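Local structure of NAP1-binding protein 2 (Saccharomyces cerevisiae, 1YN8) at residues 8-13 / 49-54; 2-7 / 24-29. The protein acts as an adaptor that binds the phosphatase PTC1 to the kinase PBS2, restraining the HOG stress pathway, and is represented here by its SH3 domain. All blocks are in the same frame, centred on the assembly; numbering follows the deposited sequence. Where two conformers were deposited one is given.

Overall arrangement
Both contacts lie in one small antiparallel SH3 barrel, on opposite sides of its centre, about 12 Å apart between their own centres. Contact 1 is a surface contact: the start of the long loop 7-24 meets the end of strand 47-51 and the turn after it, through three aromatic rings and a proline, with a water linking two polar atoms. Contact 2 is more buried, though only partly, and works by the backbone, a ladder of hydrogen bonds between neighbouring strands 2-6 and 25-33, with Ala-4, Val-26 and Ile-28 packed on the inner face. They adjoin where Leu-7 leaves its strand, its N probably hydrogen-bonded to Phe-54 O.

Contact 1 of 2, residues 8-13 / 49-54; sequences YDFEPE and LVPEEF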
loop_
_atom_site.group_PDB
_atom_site.type_symbol
_atom_site.label_atom_id
_atom_site.label_comp_id
_atom_site.label_asym_id
_atom_site.label_seq_id
_atom_site.Cartn_x
_atom_site.Cartn_y
_atom_site.Cartn_z
ATOM N N TYR A 8 -6.063 -6.432 -4.047
ATOM C CA TYR A 8 -7.103 -5.875 -4.930
ATOM C C TYR A 8 -6.674 -4.540 -5.557
ATOM O O TYR A 8 -5.848 -3.839 -4.983
ATOM C CB TYR A 8 -8.395 -5.634 -4.136
ATOM C CG TYR A 8 -8.755 -6.679 -3.088
ATOM C CD1 TYR A 8 -9.040 -7.993 -3.439
ATOM C CD2 TYR A 8 -8.806 -6.330 -1.731
ATOM C CE1 TYR A 8 -9.382 -8.939 -2.454
ATOM C CE2 TYR A 8 -9.121 -7.257 -0.750
ATOM C CZ TYR A 8 -9.422 -8.561 -1.120
ATOM O OH TYR A 8 -9.737 -9.492 -0.141
ATOM N N ASP A 9 -7.299 -4.187 -6.697
ATOM C CA ASP A 9 -7.225 -2.821 -7.242
ATOM C C ASP A 9 -7.679 -1.821 -6.170
ATOM O O ASP A 9 -8.615 -2.100 -5.394
ATOM C CB ASP A 9 -8.134 -2.676 -8.483
ATOM C CG ASP A 9 -7.625 -3.388 -9.705
ATOM O OD1 ASP A 9 -6.484 -3.891 -9.699
ATOM O OD2 ASP A 9 -8.415 -3.441 -10.704
ATOM N N PHE A 10 -7.027 -0.664 -6.105
ATOM C CA PHE A 10 -7.462 0.411 -5.198
ATOM C C PHE A 10 -7.422 1.776 -5.911
ATOM O O PHE A 10 -6.353 2.236 -6.316
ATOM C CB PHE A 10 -6.597 0.435 -3.935
ATOM C CG PHE A 10 -6.869 1.602 -3.037
ATOM C CD1 PHE A 10 -8.123 1.767 -2.460
ATOM C CD2 PHE A 10 -5.886 2.564 -2.802
ATOM C CE1 PHE A 10 -8.381 2.857 -1.630
ATOM C CE2 PHE A 10 -6.132 3.654 -1.982
ATOM C CZ PHE A 10 -7.386 3.806 -1.401
ATOM N N GLU A 11 -8.611 2.371 -6.035
ATOM C CA GLU A 11 -8.896 3.667 -6.658
ATOM C C GLU A 11 -8.936 4.777 -5.577
ATOM O O GLU A 11 -9.860 4.815 -4.754
ATOM C CB GLU A 11 -10.266 3.573 -7.324
ATOM C CG GLU A 11 -10.744 4.824 -8.055
ATOM C CD GLU A 11 -10.196 4.912 -9.454
ATOM O OE1 GLU A 11 -10.248 3.891 -10.170
ATOM O OE2 GLU A 11 -9.725 6.005 -9.837
ATOM N N PRO A 12 -7.928 5.657 -5.561
ATOM C CA PRO A 12 -7.707 6.634 -4.476
ATOM C C PRO A 12 -8.797 7.690 -4.151
ATOM O O PRO A 12 -9.225 7.779 -3.001
ATOM C CB PRO A 12 -6.402 7.329 -4.907
ATOM C CG PRO A 12 -5.749 6.368 -5.801
ATOM C CD PRO A 12 -6.846 5.728 -6.557
ATOM N N GLU A 13 -9.230 8.506 -5.100
ATOM C CA GLU A 13 -10.167 9.612 -4.771
ATOM C C GLU A 13 -9.590 10.743 -3.896
ATOM O O GLU A 13 -10.332 11.656 -3.513
ATOM C CB GLU A 13 -11.427 9.113 -4.032
ATOM C CG GLU A 13 -11.984 7.752 -4.407
ATOM C CD GLU A 13 -13.420 7.599 -3.945
ATOM O OE1 GLU A 13 -13.683 6.747 -3.069
ATOM O OE2 GLU A 13 -14.276 8.362 -4.448
ATOM N N LEU A 49 -1.058 6.485 1.311
ATOM C CA LEU A 49 -1.930 5.638 2.139
ATOM C C LEU A 49 -2.740 4.631 1.328
ATOM O O LEU A 49 -3.310 4.961 0.262
ATOM C CB LEU A 49 -2.879 6.490 2.992
ATOM C CG LEU A 49 -2.271 7.079 4.271
ATOM C CD1 LEU A 49 -1.316 8.216 3.956
ATOM C CD2 LEU A 49 -3.346 7.545 5.209
ATOM N N VAL A 50 -2.807 3.413 1.866
ATOM C CA VAL A 50 -3.612 2.313 1.293
ATOM C C VAL A 50 -4.456 1.640 2.410
ATOM O O VAL A 50 -4.068 1.676 3.592
ATOM C CB VAL A 50 -2.721 1.255 0.611
ATOM C CG1 VAL A 50 -1.822 1.940 -0.464
ATOM C CG2 VAL A 50 -1.870 0.468 1.650
ATOM N N PRO A 51 -5.573 0.997 2.037
ATOM C CA PRO A 51 -6.347 0.290 3.058
ATOM C C PRO A 51 -5.571 -0.908 3.680
ATOM O O PRO A 51 -4.967 -1.689 2.949
ATOM C CB PRO A 51 -7.579 -0.218 2.282
ATOM C CG PRO A 51 -7.634 0.609 1.009
ATOM C CD PRO A 51 -6.194 0.878 0.706
ATOM N N GLU A 52 -5.662 -1.059 5.009
ATOM C CA GLU A 52 -5.007 -2.157 5.732
ATOM C C GLU A 52 -5.408 -3.553 5.209
ATOM O O GLU A 52 -4.568 -4.488 5.140
ATOM C CB GLU A 52 -5.317 -2.045 7.217
ATOM C CG GLU A 52 -4.454 -2.922 8.110
ATOM C CD GLU A 52 -4.769 -2.729 9.584
ATOM O OE1 GLU A 52 -5.825 -2.154 9.908
ATOM O OE2 GLU A 52 -3.961 -3.185 10.416
ATOM N N GLU A 53 -6.687 -3.704 4.854
ATOM C CA GLU A 53 -7.194 -5.003 4.362
ATOM C C GLU A 53 -6.886 -5.329 2.865
ATOM O O GLU A 53 -7.289 -6.402 2.375
ATOM C CB GLU A 53 -8.711 -5.107 4.618
ATOM C CG GLU A 53 -9.132 -5.108 6.139
ATOM C CD GLU A 53 -8.342 -6.110 6.997
ATOM O OE1 GLU A 53 -8.356 -7.321 6.665
ATOM O OE2 GLU A 53 -7.701 -5.682 8.001
ATOM N N PHE A 54 -6.227 -4.413 2.135
ATOM C CA PHE A 54 -5.942 -4.573 0.697
ATOM C C PHE A 54 -4.506 -5.084 0.431
ATOM O O PHE A 54 -4.104 -5.199 -0.732
ATOM C CB PHE A 54 -6.146 -3.245 -0.060
ATOM C CG PHE A 54 -7.589 -2.973 -0.509
ATOM C CD1 PHE A 54 -8.643 -3.007 0.407
ATOM C CD2 PHE A 54 -7.881 -2.636 -1.834
ATOM C CE1 PHE A 54 -9.948 -2.730 0.019
ATOM C CE2 PHE A 54 -9.204 -2.370 -2.234
ATOM C CZ PHE A 54 -10.224 -2.411 -1.297
HETATM O O HOH W 1 -8.740 -8.591 2.759
#
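Phe-10 has its CG anti to the backbone N (chi1 173°), which carries its ring across to Pro-51, whereas Tyr-8 and Phe-54 both hold CG anti to the carbonyl carbon and bring their rings together at nearly a right angle. Tyr-8 presents its CD2 edge to the face of Phe-54, CD2 standing 3.8 Å from Phe-54 CG in a T-shaped pair with planes at 86°. Pro-51 CG lies over the opposite face of Phe-54, toward its rim, so this ring is held from both sides. Its own edge is used as well: Phe-54 CE2 is 3.2 Å from Asp-9 O, which lies in the ring plane, where the carbonyl would meet the weakly positive ring hydrogens. A second edge-to-face pair joins Phe-10 to the face of Phe-54, their centroids 5.8 Å apart.

Tyr-8, Asp-9 and Phe-10 close this domain's form (ALYDF) of the SH3 ALYDY motif, and Tyr-8, Phe-10, Pro-51 and Phe-54 occupy the positions that in relatives line the groove for proline-rich peptides; the same role is probable here. Pro-51 suits its place because its rigid ring sets CG and CD side by side against the Phe-10 face: CD sits 3.6 Å from the centroid of the Phe-10 ring, almost on its normal, in a CH-pi contact, and CG is 3.5 Å from Phe-10 CE1. The turn that folds Phe-54 back against Pro-51 is closed by the bond from Phe-54 N to Pro-51 O. Tyrosine adds a polar end to the cluster: a water donates to Glu-53 O at 2.7 Å and also bonds Tyr-8 OH, at 3.2 Å. Asp-9 points its CB away from segment 49-54, and its OD1 accepts a hydrogen bond from the backbone N of Glu-22.

Contact 2 of 2, residues 2-7 / 24-29; sequences QRAVAL and DIVFIS
The CB of Ile-28 stands 4.0 Å from Gln-2 O, the carbonyl oxygen that Ile-28 N also bonds. CG1, anti to the carbonyl carbon (chi1 -53°), meets the CB of Ala-4 at 4.1 Å, and CD1 (chi2 -57°) ends 4.4 Å from Val-26 CG2 of its own strand; the side chain touches Leu-37, Ala-39 and Tyr-57 in the barrel interior. Ala-4 suits this buried face because its single methyl fits between Ile-28 and Val-26, whose CG2 also comes to 4.1 Å from Ala-4 CB. On the other face, Arg-3 runs beside Phe-27, with CG 3.9 Å from CE1 of the ring, while its charged end extends outward.

The backbones of Gln-2 and Ile-28 exchange two hydrogen bonds, both 3.0 Å, and Ala-4 and Val-26 form the next such pair. Asp-24 O ends the ladder: it takes a 2.9 Å bond from Ala-6 N in its carbonyl plane, and CG2 of Val-5 rests 3.4 Å from it. Asp-24 OD2 accepts from the N of Ala-21, tying the incoming loop to the strand. With strand directions 134° apart, this is the strongly twisted antiparallel pairing, joined by the long RT loop, that is typical of the SH3 fold.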
loop_
_atom_site.group_PDB
_atom_site.type_symbol
_atom_site.label_atom_id
_atom_site.label_comp_id
_atom_site.label_asym_id
_atom_site.label_seq_id
_atom_site.Cartn_x
_atom_site.Cartn_y
_atom_site.Cartn_z
ATOM N N GLN A 2 8.594 -3.170 5.241
ATOM C CA GLN A 2 8.279 -4.589 5.306
ATOM C C GLN A 2 7.644 -5.080 4.020
ATOM O O GLN A 2 6.659 -4.526 3.599
ATOM C CB GLN A 2 7.297 -4.853 6.469
ATOM C CG GLN A 2 7.054 -6.355 6.749
ATOM C CD GLN A 2 6.178 -6.638 8.004
ATOM O OE1 GLN A 2 5.868 -5.748 8.816
ATOM N NE2 GLN A 2 5.783 -7.915 8.144
ATOM N N ARG A 3 8.148 -6.179 3.457
ATOM C CA ARG A 3 7.677 -6.671 2.153
ATOM C C ARG A 3 6.206 -7.133 2.138
ATOM O O ARG A 3 5.807 -7.954 2.972
ATOM C CB ARG A 3 8.548 -7.862 1.675
ATOM C CG ARG A 3 10.062 -7.613 1.528
ATOM C CD ARG A 3 10.780 -8.961 1.259
ATOM N NE ARG A 3 12.250 -8.912 1.223
ATOM C CZ ARG A 3 12.984 -8.687 0.132
ATOM N NH1 ARG A 3 12.393 -8.439 -1.041
ATOM N NH2 ARG A 3 14.315 -8.732 0.198
ATOM N N ALA A 4 5.435 -6.674 1.146
ATOM C CA ALA A 4 4.017 -7.065 0.977
ATOM C C ALA A 4 3.554 -7.030 -0.511
ATOM O O ALA A 4 4.292 -6.595 -1.411
ATOM C CB ALA A 4 3.142 -6.168 1.809
ATOM N N VAL A 5 2.336 -7.503 -0.747
ATOM C CA VAL A 5 1.700 -7.484 -2.105
ATOM C C VAL A 5 0.241 -7.009 -1.995
ATOM O O VAL A 5 -0.459 -7.269 -0.977
ATOM C CB VAL A 5 1.771 -8.856 -2.764
ATOM C CG1 VAL A 5 1.025 -9.870 -1.937
ATOM C CG2 VAL A 5 1.264 -8.821 -4.233
ATOM N N ALA A 6 -0.202 -6.312 -3.038
ATOM C CA ALA A 6 -1.597 -5.868 -3.158
ATOM C C ALA A 6 -2.542 -6.995 -3.569
ATOM O O ALA A 6 -2.342 -7.655 -4.588
ATOM C CB ALA A 6 -1.707 -4.699 -4.149
ATOM N N LEU A 7 -3.607 -7.154 -2.784
ATOM C CA LEU A 7 -4.664 -8.158 -3.016
ATOM C C LEU A 7 -5.699 -7.724 -4.062
ATOM O O LEU A 7 -6.201 -8.559 -4.825
ATOM C CB LEU A 7 -5.392 -8.456 -1.696
ATOM C CG LEU A 7 -4.615 -9.137 -0.562
ATOM C CD1 LEU A 7 -5.502 -9.247 0.697
ATOM C CD2 LEU A 7 -4.090 -10.515 -0.951
ATOM N N ASP A 24 0.512 -5.834 -7.363
ATOM C CA ASP A 24 1.612 -4.868 -7.138
ATOM C C ASP A 24 2.516 -5.242 -5.930
ATOM O O ASP A 24 2.015 -5.589 -4.842
ATOM C CB ASP A 24 1.076 -3.437 -6.885
ATOM C CG ASP A 24 0.671 -2.662 -8.146
ATOM O OD1 ASP A 24 0.917 -3.074 -9.296
ATOM O OD2 ASP A 24 0.120 -1.563 -7.960
ATOM N N ILE A 25 3.829 -5.161 -6.142
ATOM C CA ILE A 25 4.835 -5.291 -5.078
ATOM C C ILE A 25 4.982 -3.966 -4.342
ATOM O O ILE A 25 5.262 -2.927 -4.958
ATOM C CB ILE A 25 6.217 -5.710 -5.683
ATOM C CG1 ILE A 25 6.093 -7.062 -6.386
ATOM C CG2 ILE A 25 7.332 -5.743 -4.624
ATOM C CD1 ILE A 25 5.695 -8.187 -5.487
ATOM N N VAL A 26 4.801 -4.009 -3.017
ATOM C CA VAL A 26 4.905 -2.808 -2.163
ATOM C C VAL A 26 5.685 -3.056 -0.850
ATOM O O VAL A 26 5.964 -4.188 -0.490
ATOM C CB VAL A 26 3.501 -2.253 -1.848
ATOM C CG1 VAL A 26 2.758 -1.910 -3.121
ATOM C CG2 VAL A 26 2.692 -3.266 -1.036
ATOM N N PHE A 27 6.029 -1.975 -0.145
ATOM C CA PHE A 27 6.775 -2.036 1.127
ATOM C C PHE A 27 6.044 -1.157 2.121
ATOM O O PHE A 27 5.814 0.030 1.833
ATOM C CB PHE A 27 8.219 -1.555 0.927
ATOM C CG PHE A 27 9.006 -2.415 -0.077
ATOM C CD1 PHE A 27 9.795 -3.497 0.374
ATOM C CD2 PHE A 27 8.872 -2.214 -1.464
ATOM C CE1 PHE A 27 10.448 -4.339 -0.536
ATOM C CE2 PHE A 27 9.588 -3.005 -2.359
ATOM C CZ PHE A 27 10.362 -4.077 -1.887
ATOM N N ILE A 28 5.685 -1.727 3.275
ATOM C CA ILE A 28 4.907 -1.007 4.276
ATOM C C ILE A 28 5.865 -0.313 5.232
ATOM O O ILE A 28 6.672 -0.977 5.916
ATOM C CB ILE A 28 3.931 -1.934 5.055
ATOM C CG1 ILE A 28 3.022 -2.769 4.116
ATOM C CG2 ILE A 28 3.120 -1.122 6.052
ATOM C CD1 ILE A 28 2.170 -2.000 3.128
ATOM N N SER A 29 5.779 1.027 5.306
ATOM C CA SER A 29 6.634 1.797 6.213
ATOM C C SER A 29 6.188 1.763 7.683
ATOM O O SER A 29 7.026 1.628 8.593
ATOM C CB SER A 29 6.676 3.236 5.726
ATOM O OG SER A 29 7.095 3.287 4.378
#